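Local coordinates for protein L-threonine dehydrogenase (Flavobacterium frigidimaris, PDB 2YY7) that probably oxidises L-threonine at its 3-hydroxyl group with bound NAD as cofactor, as a member of the NAD-dependent epimerase/dehydratase family, at residues S286-R289 against D293-H296; I168-L173 against D217-A222; Q59-V64 against A107-K112. One frame throughout, in Å; residues are numbered along the deposited sequence.

Contact 1 of 3, residues S286-R289 against D293-H296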
loop_
_atom_site.group_PDB
_atom_site.type_symbol
_atom_site.label_atom_id
_atom_site.label_comp_id
_atom_site.label_asym_id
_atom_site.label_seq_id
_atom_site.Cartn_x
_atom_site.Cartn_y
_atom_site.Cartn_z
ATOM N N SER A 286 15.027 -14.274 -9.512
ATOM C CA SER A 286 16.255 -14.875 -8.983
ATOM C C SER A 286 16.253 -15.184 -7.482
ATOM O O SER A 286 16.799 -16.208 -7.063
ATOM C CB SER A 286 17.459 -13.987 -9.309
ATOM O OG SER A 286 17.703 -13.966 -10.706
ATOM N N GLN A 287 15.657 -14.313 -6.669
ATOM C CA GLN A 287 15.626 -14.563 -5.228
ATOM C C GLN A 287 14.849 -15.838 -4.898
ATOM O O GLN A 287 15.221 -16.587 -3.992
ATOM C CB GLN A 287 15.012 -13.379 -4.471
ATOM C CG GLN A 287 15.948 -12.190 -4.250
ATOM C CD GLN A 287 16.059 -11.272 -5.460
ATOM O OE1 GLN A 287 16.693 -10.216 -5.394
ATOM N NE2 GLN A 287 15.443 -11.669 -6.567
ATOM N N ALA A 288 13.768 -16.087 -5.630
ATOM C CA ALA A 288 12.968 -17.285 -5.395
ATOM C C ALA A 288 13.772 -18.538 -5.736
ATOM O O ALA A 288 13.775 -19.517 -4.985
ATOM C CB ALA A 288 11.695 -17.238 -6.233
ATOM N N ARG A 289 14.452 -18.505 -6.876
ATOM C CA ARG A 289 15.251 -19.647 -7.309
ATOM C C ARG A 289 16.430 -19.881 -6.367
ATOM O O ARG A 289 16.785 -21.023 -6.078
ATOM C CB ARG A 289 15.740 -19.424 -8.747
ATOM C CG ARG A 289 14.596 -19.149 -9.725
ATOM C CD ARG A 289 15.040 -19.052 -11.186
ATOM N NE ARG A 289 13.901 -18.712 -12.037
ATOM C CZ ARG A 289 13.317 -19.532 -12.908
ATOM N NH1 ARG A 289 13.760 -20.772 -13.083
ATOM N NH2 ARG A 289 12.255 -19.118 -13.583
ATOM N N ASP A 293 14.986 -22.699 -4.187
ATOM C CA ASP A 293 15.125 -23.519 -5.387
ATOM C C ASP A 293 13.963 -23.535 -6.367
ATOM O O ASP A 293 13.650 -24.581 -6.936
ATOM C CB ASP A 293 15.446 -24.960 -4.993
ATOM C CG ASP A 293 16.828 -25.106 -4.398
ATOM O OD1 ASP A 293 17.803 -24.736 -5.085
ATOM O OD2 ASP A 293 16.935 -25.590 -3.249
ATOM N N TRP A 294 13.320 -22.392 -6.574
ATOM C CA TRP A 294 12.223 -22.344 -7.528
ATOM C C TRP A 294 12.752 -22.614 -8.933
ATOM O O TRP A 294 13.816 -22.127 -9.305
ATOM C CB TRP A 294 11.548 -20.970 -7.516
ATOM C CG TRP A 294 10.675 -20.735 -8.728
ATOM C CD1 TRP A 294 10.753 -19.690 -9.602
ATOM C CD2 TRP A 294 9.607 -21.570 -9.197
ATOM N NE1 TRP A 294 9.803 -19.819 -10.585
ATOM C CE2 TRP A 294 9.084 -20.964 -10.364
ATOM C CE3 TRP A 294 9.040 -22.772 -8.748
ATOM C CZ2 TRP A 294 8.022 -21.518 -11.088
ATOM C CZ3 TRP A 294 7.982 -23.323 -9.471
ATOM C CH2 TRP A 294 7.486 -22.694 -10.629
ATOM N N LYS A 295 11.999 -23.395 -9.701
ATOM C CA LYS A 295 12.337 -23.713 -11.084
ATOM C C LYS A 295 11.063 -24.082 -11.846
ATOM O O LYS A 295 10.322 -24.968 -11.427
ATOM C CB LYS A 295 13.355 -24.861 -11.154
ATOM C CG LYS A 295 13.244 -25.934 -10.063
ATOM C CD LYS A 295 11.940 -26.731 -10.114
ATOM C CE LYS A 295 10.996 -26.334 -8.980
ATOM N NZ LYS A 295 9.714 -27.097 -9.015
ATOM N N HIS A 296 10.798 -23.391 -12.951
ATOM C CA HIS A 296 9.606 -23.670 -13.747
ATOM C C HIS A 296 9.893 -24.799 -14.726
ATOM O O HIS A 296 11.044 -25.035 -15.085
ATOM C CB HIS A 296 9.151 -22.414 -14.499
ATOM C CG HIS A 296 10.103 -21.956 -15.562
ATOM N ND1 HIS A 296 9.922 -22.245 -16.898
ATOM C CD2 HIS A 296 11.234 -21.215 -15.487
ATOM C CE1 HIS A 296 10.900 -21.700 -17.601
ATOM N NE2 HIS A 296 11.708 -21.069 -16.768
#

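Contact 2 of 3, residues I168-L173 against D217-A222. With NAD (nicotinamide-adenine-dinucleotide), chain E.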
loop_
_atom_site.group_PDB
_atom_site.type_symbol
_atom_site.label_atom_id
_atom_site.label_comp_id
_atom_site.label_asym_id
_atom_site.label_seq_id
_atom_site.Cartn_x
_atom_site.Cartn_y
_atom_site.Cartn_z
ATOM N N ILE A 168 3.915 -15.347 -2.980
ATOM C CA ILE A 168 4.537 -15.249 -4.288
ATOM C C ILE A 168 3.655 -14.383 -5.188
ATOM O O ILE A 168 2.423 -14.405 -5.093
ATOM C CB ILE A 168 4.769 -16.641 -4.956
ATOM C CG1 ILE A 168 3.475 -17.443 -5.000
ATOM C CG2 ILE A 168 5.836 -17.420 -4.189
ATOM C CD1 ILE A 168 3.684 -18.872 -5.489
ATOM N N ARG A 169 4.297 -13.596 -6.038
ATOM C CA ARG A 169 3.586 -12.726 -6.959
ATOM C C ARG A 169 3.337 -13.501 -8.254
ATOM O O ARG A 169 4.108 -13.395 -9.208
ATOM C CB ARG A 169 4.425 -11.465 -7.227
ATOM C CG ARG A 169 4.658 -10.587 -5.988
ATOM C CD ARG A 169 5.792 -9.573 -6.224
ATOM N NE ARG A 169 6.015 -8.695 -5.072
ATOM C CZ ARG A 169 7.166 -8.075 -4.813
ATOM N NH1 ARG A 169 8.209 -8.230 -5.624
ATOM N NH2 ARG A 169 7.284 -7.312 -3.735
ATOM N N TYR A 170 2.266 -14.298 -8.284
ATOM C CA TYR A 170 1.947 -15.084 -9.483
ATOM C C TYR A 170 1.801 -14.220 -10.735
ATOM O O TYR A 170 1.200 -13.146 -10.686
ATOM C CB TYR A 170 0.596 -15.800 -9.374
ATOM C CG TYR A 170 0.382 -16.856 -8.311
ATOM C CD1 TYR A 170 1.229 -17.959 -8.185
ATOM C CD2 TYR A 170 -0.753 -16.805 -7.506
ATOM C CE1 TYR A 170 0.932 -18.993 -7.273
ATOM C CE2 TYR A 170 -1.053 -17.818 -6.607
ATOM C CZ TYR A 170 -0.215 -18.905 -6.492
ATOM O OH TYR A 170 -0.548 -19.892 -5.588
ATOM N N PRO A 171 2.361 -14.666 -11.870
ATOM C CA PRO A 171 2.185 -13.859 -13.078
ATOM C C PRO A 171 0.818 -14.317 -13.617
ATOM O O PRO A 171 0.069 -14.967 -12.890
ATOM C CB PRO A 171 3.357 -14.289 -13.964
ATOM C CG PRO A 171 3.650 -15.673 -13.519
ATOM C CD PRO A 171 3.488 -15.603 -12.020
ATOM N N GLY A 172 0.471 -13.980 -14.855
ATOM C CA GLY A 172 -0.812 -14.426 -15.385
ATOM C C GLY A 172 -0.827 -15.948 -15.457
ATOM O O GLY A 172 0.079 -16.538 -16.048
ATOM N N LEU A 173 -1.841 -16.586 -14.874
ATOM C CA LEU A 173 -1.914 -18.052 -14.868
ATOM C C LEU A 173 -2.844 -18.661 -15.916
ATOM O O LEU A 173 -3.918 -18.133 -16.205
ATOM C CB LEU A 173 -2.321 -18.561 -13.477
ATOM C CG LEU A 173 -1.429 -18.188 -12.293
ATOM C CD1 LEU A 173 -1.838 -19.021 -11.083
ATOM C CD2 LEU A 173 0.037 -18.439 -12.627
ATOM N N ASP A 217 0.303 -25.769 -13.576
ATOM C CA ASP A 217 1.097 -26.821 -12.929
ATOM C C ASP A 217 2.312 -26.224 -12.220
ATOM O O ASP A 217 2.699 -26.665 -11.138
ATOM C CB ASP A 217 1.587 -27.850 -13.953
ATOM C CG ASP A 217 0.463 -28.693 -14.524
ATOM O OD1 ASP A 217 0.767 -29.720 -15.160
ATOM O OD2 ASP A 217 -0.716 -28.334 -14.349
ATOM N N ASP A 218 2.916 -25.227 -12.851
ATOM C CA ASP A 218 4.086 -24.565 -12.293
ATOM C C ASP A 218 3.677 -23.717 -11.095
ATOM O O ASP A 218 4.332 -23.741 -10.050
ATOM C CB ASP A 218 4.744 -23.691 -13.366
ATOM C CG ASP A 218 5.649 -24.482 -14.284
ATOM O OD1 ASP A 218 5.823 -24.075 -15.450
ATOM O OD2 ASP A 218 6.200 -25.507 -13.841
ATOM N N ALA A 219 2.588 -22.970 -11.250
ATOM C CA ALA A 219 2.104 -22.123 -10.172
ATOM C C ALA A 219 1.825 -22.969 -8.929
ATOM O O ALA A 219 2.143 -22.564 -7.816
ATOM C CB ALA A 219 0.842 -21.386 -10.607
ATOM N N ILE A 220 1.232 -24.144 -9.126
ATOM C CA ILE A 220 0.921 -25.039 -8.011
ATOM C C ILE A 220 2.191 -25.587 -7.352
ATOM O O ILE A 220 2.296 -25.640 -6.127
ATOM C CB ILE A 220 0.051 -26.223 -8.479
ATOM C CG1 ILE A 220 -1.270 -25.702 -9.050
ATOM C CG2 ILE A 220 -0.202 -27.182 -7.318
ATOM C CD1 ILE A 220 -2.082 -24.864 -8.076
ATOM N N ASP A 221 3.156 -26.004 -8.162
ATOM C CA ASP A 221 4.408 -26.523 -7.617
ATOM C C ASP A 221 5.092 -25.438 -6.788
ATOM O O ASP A 221 5.614 -25.704 -5.707
ATOM C CB ASP A 221 5.326 -26.984 -8.754
ATOM C CG ASP A 221 4.890 -28.317 -9.353
ATOM O OD1 ASP A 221 5.387 -28.678 -10.440
ATOM O OD2 ASP A 221 4.055 -29.005 -8.729
ATOM N N ALA A 222 5.070 -24.212 -7.299
ATOM C CA ALA A 222 5.679 -23.083 -6.609
ATOM C C ALA A 222 5.029 -22.891 -5.249
ATOM O O ALA A 222 5.715 -22.761 -4.233
ATOM C CB ALA A 222 5.525 -21.812 -7.447
HETATM P PA NAD E . -10.831 -17.166 -8.731
HETATM O O1A NAD E . -10.852 -18.137 -9.861
HETATM O O2A NAD E . -11.618 -15.923 -8.941
HETATM O O5B NAD E . -11.173 -17.884 -7.363
HETATM C C5B NAD E . -11.573 -17.159 -6.236
HETATM C C4B NAD E . -12.417 -18.043 -5.351
HETATM O O4B NAD E . -12.648 -17.337 -4.130
HETATM C C3B NAD E . -13.786 -18.371 -5.994
HETATM O O3B NAD E . -14.038 -19.787 -6.009
HETATM C C2B NAD E . -14.770 -17.562 -5.141
HETATM O O2B NAD E . -16.041 -18.180 -5.043
HETATM C C1B NAD E . -14.027 -17.491 -3.798
HETATM N N9A NAD E . -14.524 -16.416 -2.927
HETATM C C8A NAD E . -14.849 -15.118 -3.320
HETATM N N7A NAD E . -15.285 -14.455 -2.239
HETATM C C5A NAD E . -15.217 -15.303 -1.188
HETATM C C6A NAD E . -15.577 -15.145 0.141
HETATM N N6A NAD E . -16.147 -14.032 0.551
HETATM N N1A NAD E . -15.430 -16.200 1.003
HETATM C C2A NAD E . -14.926 -17.416 0.566
HETATM N N3A NAD E . -14.588 -17.603 -0.761
HETATM C C4A NAD E . -14.749 -16.540 -1.614
HETATM O O3 NAD E . -9.325 -16.656 -8.504
HETATM P PN NAD E . -7.926 -17.453 -8.713
HETATM O O1N NAD E . -7.987 -18.857 -8.188
HETATM O O2N NAD E . -7.479 -17.126 -10.095
HETATM O O5D NAD E . -6.952 -16.607 -7.727
HETATM C C5D NAD E . -6.734 -17.027 -6.372
HETATM C C4D NAD E . -5.689 -16.078 -5.723
HETATM O O4D NAD E . -4.531 -16.006 -6.535
HETATM C C3D NAD E . -6.171 -14.629 -5.597
HETATM O O3D NAD E . -5.604 -14.064 -4.419
HETATM C C2D NAD E . -5.537 -13.940 -6.782
HETATM O O2D NAD E . -5.492 -12.556 -6.526
HETATM C C1D NAD E . -4.184 -14.647 -6.878
HETATM N N1N NAD E . -3.631 -14.504 -8.244
HETATM C C2N NAD E . -4.230 -15.162 -9.299
HETATM C C3N NAD E . -3.703 -15.022 -10.579
HETATM C C7N NAD E . -4.260 -15.818 -11.728
HETATM O O7N NAD E . -3.705 -15.537 -12.965
HETATM N N7N NAD E . -5.262 -16.703 -11.576
HETATM C C4N NAD E . -2.584 -14.197 -10.799
HETATM C C5N NAD E . -1.973 -13.559 -9.716
HETATM C C6N NAD E . -2.507 -13.696 -8.450
#

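Contact 3 of 3, residues Q59-V64 against A107-K112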
loop_
_atom_site.group_PDB
_atom_site.type_symbol
_atom_site.label_atom_id
_atom_site.label_comp_id
_atom_site.label_asym_id
_atom_site.label_seq_id
_atom_site.Cartn_x
_atom_site.Cartn_y
_atom_site.Cartn_z
ATOM N N GLN A 59 -16.354 -17.206 11.207
ATOM C CA GLN A 59 -16.559 -18.402 10.395
ATOM C C GLN A 59 -15.233 -19.110 10.119
ATOM O O GLN A 59 -15.171 -20.334 10.108
ATOM C CB GLN A 59 -17.235 -18.053 9.067
ATOM C CG GLN A 59 -18.600 -17.403 9.209
ATOM C CD GLN A 59 -19.345 -17.320 7.893
ATOM O OE1 GLN A 59 -20.277 -16.529 7.742
ATOM N NE2 GLN A 59 -18.951 -18.145 6.939
ATOM N N ILE A 60 -14.175 -18.338 9.891
ATOM C CA ILE A 60 -12.862 -18.922 9.626
ATOM C C ILE A 60 -12.318 -19.545 10.909
ATOM O O ILE A 60 -11.831 -20.674 10.901
ATOM C CB ILE A 60 -11.856 -17.861 9.126
ATOM C CG1 ILE A 60 -12.401 -17.176 7.865
ATOM C CG2 ILE A 60 -10.515 -18.522 8.827
ATOM C CD1 ILE A 60 -11.528 -16.033 7.355
ATOM N N GLU A 61 -12.410 -18.803 12.006
ATOM C CA GLU A 61 -11.937 -19.285 13.298
ATOM C C GLU A 61 -12.619 -20.613 13.638
ATOM O O GLU A 61 -11.979 -21.533 14.149
ATOM C CB GLU A 61 -12.231 -18.245 14.386
ATOM C CG GLU A 61 -11.694 -18.605 15.763
ATOM C CD GLU A 61 -11.993 -17.543 16.810
ATOM O OE1 GLU A 61 -13.185 -17.222 17.022
ATOM O OE2 GLU A 61 -11.030 -17.029 17.421
ATOM N N HIS A 62 -13.914 -20.711 13.345
ATOM C CA HIS A 62 -14.673 -21.932 13.620
ATOM C C HIS A 62 -14.169 -23.140 12.830
ATOM O O HIS A 62 -14.112 -24.252 13.363
ATOM C CB HIS A 62 -16.159 -21.721 13.312
ATOM C CG HIS A 62 -16.980 -22.971 13.414
ATOM N ND1 HIS A 62 -17.213 -23.615 14.610
ATOM C CD2 HIS A 62 -17.602 -23.708 12.462
ATOM C CE1 HIS A 62 -17.943 -24.695 14.392
ATOM N NE2 HIS A 62 -18.194 -24.774 13.097
ATOM N N LEU A 63 -13.821 -22.935 11.560
ATOM C CA LEU A 63 -13.323 -24.042 10.744
ATOM C C LEU A 63 -11.933 -24.455 11.217
ATOM O O LEU A 63 -11.584 -25.640 11.193
ATOM C CB LEU A 63 -13.279 -23.655 9.260
ATOM C CG LEU A 63 -14.625 -23.298 8.621
ATOM C CD1 LEU A 63 -14.441 -23.008 7.136
ATOM C CD2 LEU A 63 -15.603 -24.444 8.818
ATOM N N VAL A 64 -11.140 -23.475 11.638
ATOM C CA VAL A 64 -9.796 -23.747 12.136
ATOM C C VAL A 64 -9.894 -24.634 13.368
ATOM O O VAL A 64 -9.098 -25.554 13.544
ATOM C CB VAL A 64 -9.058 -22.446 12.533
ATOM C CG1 VAL A 64 -7.821 -22.780 13.368
ATOM C CG2 VAL A 64 -8.648 -21.673 11.279
ATOM N N ALA A 107 -2.576 -14.981 16.830
ATOM C CA ALA A 107 -3.143 -15.575 18.037
ATOM C C ALA A 107 -2.666 -17.009 18.272
ATOM O O ALA A 107 -3.069 -17.649 19.242
ATOM C CB ALA A 107 -4.672 -15.542 17.961
ATOM N N LYS A 108 -1.817 -17.508 17.378
ATOM C CA LYS A 108 -1.277 -18.867 17.482
ATOM C C LYS A 108 -2.330 -19.951 17.258
ATOM O O LYS A 108 -2.175 -21.078 17.728
ATOM C CB LYS A 108 -0.625 -19.086 18.852
ATOM C CG LYS A 108 0.441 -18.065 19.230
ATOM C CD LYS A 108 1.676 -18.195 18.360
ATOM C CE LYS A 108 2.801 -17.306 18.870
ATOM N NZ LYS A 108 4.040 -17.461 18.056
ATOM N N LYS A 109 -3.401 -19.618 16.546
ATOM C CA LYS A 109 -4.450 -20.593 16.269
ATOM C C LYS A 109 -4.110 -21.436 15.039
ATOM O O LYS A 109 -4.711 -22.483 14.808
ATOM C CB LYS A 109 -5.792 -19.878 16.101
ATOM C CG LYS A 109 -6.384 -19.451 17.440
ATOM C CD LYS A 109 -7.409 -18.354 17.285
ATOM C CE LYS A 109 -7.929 -17.911 18.648
ATOM N NZ LYS A 109 -8.680 -16.624 18.561
ATOM N N ILE A 110 -3.150 -20.959 14.249
ATOM C CA ILE A 110 -2.672 -21.677 13.068
ATOM C C ILE A 110 -1.157 -21.483 13.057
ATOM O O ILE A 110 -0.637 -20.603 13.742
ATOM C CB ILE A 110 -3.282 -21.145 11.739
ATOM C CG1 ILE A 110 -2.856 -19.700 11.495
ATOM C CG2 ILE A 110 -4.811 -21.254 11.780
ATOM C CD1 ILE A 110 -3.300 -19.168 10.146
ATOM N N LYS A 111 -0.448 -22.298 12.286
ATOM C CA LYS A 111 1.007 -22.216 12.250
ATOM C C LYS A 111 1.622 -21.547 11.027
ATOM O O LYS A 111 2.619 -20.835 11.141
ATOM C CB LYS A 111 1.610 -23.625 12.369
ATOM C CG LYS A 111 1.240 -24.385 13.632
ATOM C CD LYS A 111 1.958 -25.730 13.681
ATOM C CE LYS A 111 1.623 -26.493 14.952
ATOM N NZ LYS A 111 2.336 -27.804 15.031
ATOM N N LYS A 112 1.040 -21.783 9.857
ATOM C CA LYS A 112 1.597 -21.244 8.626
ATOM C C LYS A 112 0.529 -20.692 7.685
ATOM O O LYS A 112 -0.618 -21.144 7.685
ATOM C CB LYS A 112 2.390 -22.357 7.925
ATOM C CG LYS A 112 3.254 -21.928 6.742
ATOM C CD LYS A 112 3.942 -23.140 6.093
ATOM C CE LYS A 112 4.882 -23.854 7.063
ATOM N NZ LYS A 112 5.564 -25.036 6.436
#

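Contact 1 of 3, residues S286-R289 against D293-H296
Arg289 reaches along the chain that follows its own helix and meets Trp294 and then His296, with Arg289 NH1 passing 3.8 Å from Lys295 CA. Its aliphatic part makes the first touch: Arg289 CG lies 3.1 Å from the carbonyl O of Trp294 and 3.9 Å from CD1 of the Trp294 ring. The chain is extended from CG to NE, which carries the guanidinium past the indole to the imidazole. Trp294 CD1 sits over one face of the guanidinium, offset toward its rim. The two planes are inclined at 51°, so this is an oblique crossing and not a stack. His296 comes differently. Its CD2 lies in the guanidinium plane, at the edge beside Arg289 NH2, and the imidazole is turned almost perpendicular to that plane, at 89°. The strongest polar partner of Arg289 is Asp285, just before the segment, which forms a salt bridge with NE.

The backbone between these residues is the C-terminal end of helix 286-292. Asp293 is the first residue to leave the helix and has positive phi. Trp294 N then gives a weak hydrogen bond back to Ala288 O, at 3.3 Å. A CA-H...O contact joins Asp293 CA to Arg289 O at 3.1 Å. The chain turns here and runs on as a loop toward helix 300-311.

Trp294 CB packs on Ala288 CB at 3.9 Å. With CG anti to the backbone N (chi1 164°), the indole extends beyond the methyl group toward helix 216-228. There it rests on Asp218 and Ala222, and the indole NE1 is hydrogen-bonded to Ala243 O. Trp294 is buried, whereas the Asp293 and Lys295 side chains lie at the surface; the end of Lys295 leads away from helix 286-292.

Contact 2 of 3, residues I168-L173 against D217-A222
The nicotinamide end of the NAD pocket in this Rossmann-type domain is built partly by strand 164-174, and helix 216-228 packs against that strand. Ala219 is the main point of touch on the helix. Ala219 CB faces both methyl groups of Leu173, with CD1 at 3.6 Å and CD2 at 3.7 Å. Tyr170 CE1 lies 4.1 Å from Ala219 CB. One turn on, Ala222 CB meets Ile168 CD1 at 4.0 Å. Ile168 CG1 sits between the backbone N and the carbonyl carbon (chi1 54°), and the extended chain beyond it (chi2 -173°) carries CD1 to the helix.

Leu173 and Tyr170 also touch the cofactor. Leu173 N donates a hydrogen bond of 2.9 Å to the carboxamide O7N of NAD. The Tyr170 ring has C6N of the nicotinamide at its edge, near the ring plane, and Tyr170 CB lies 3.4 Å from NAD C5N. The Tyr170 hydroxyl, at the far end of the ring from the backbone, is hydrogen-bonded to Thr223 OG1.

Ile14 of helix 13-26 touches both Tyr170 and Leu173. Met214 of strand 211-215 packs on Leu173 and Ala219, and Phe114 of strand 112-118 lies against Ile168 and Tyr170.

Contact 3 of 3, residues Q59-V64 against A107-K112
Lys109 NZ and Glu61 OE2 form a salt bridge with a hydrogen bond of 2.6 Å. The ammonium group meets OE2 nearly along its C-O axis. Both side chains are extended beyond CG and converge at their ends. Glu61 CG stands anti to the backbone N (chi1 -176°), and its carboxylate is carried out from helix 57-66 toward the lysine. Lys109 CE follows close behind its nitrogen, 3.4 Å from Glu61 OE2.

The lysine belongs to the turn that ends helix 87-106. Lys108, with positive phi, closes that helix in a Schellman motif, in which two bonds run back into the last turn. The chain then enters strand 112-118 of the Rossmann-type sheet. Lys111 and Lys112 have backbone hydrogen bonds with Thr70, and Lys112 has another with Ile72. Lys112 NZ is satisfied by Met227 O.

Next to the salt bridge Val64 and Ile110 make an apolar contact. Val64 CG1 touches Ile110 CG2 at 3.7 Å, and the two side chains cross at about a right angle. Val64 CG1 also lies 3.4 Å from Lys109 O. Ile72 of strand 71-74 packs on both Val64 and Ile110.

In the fold
From the N terminus, contact 3 comes first. It closes a loop of 42 residues, largely helical, between helix 57-66 and the turn leading to strand 112-118. Contact 2 follows and joins strand 164-174 to helix 216-228 across 43 residues. Contact 1 is the shortest, a local closure of 3 residues at the end of helix 286-292. The three are in series, so none nests or crosses. Contacts 1 and 2 touch: His296 CB lies 3.8 Å from Asp218 OD1, and helix 216-228 packs against strand 164-174 and also against the loop between helices 286-292 and 300-311. Contact 3 stands apart, its centre about 25 Å from that of contact 2.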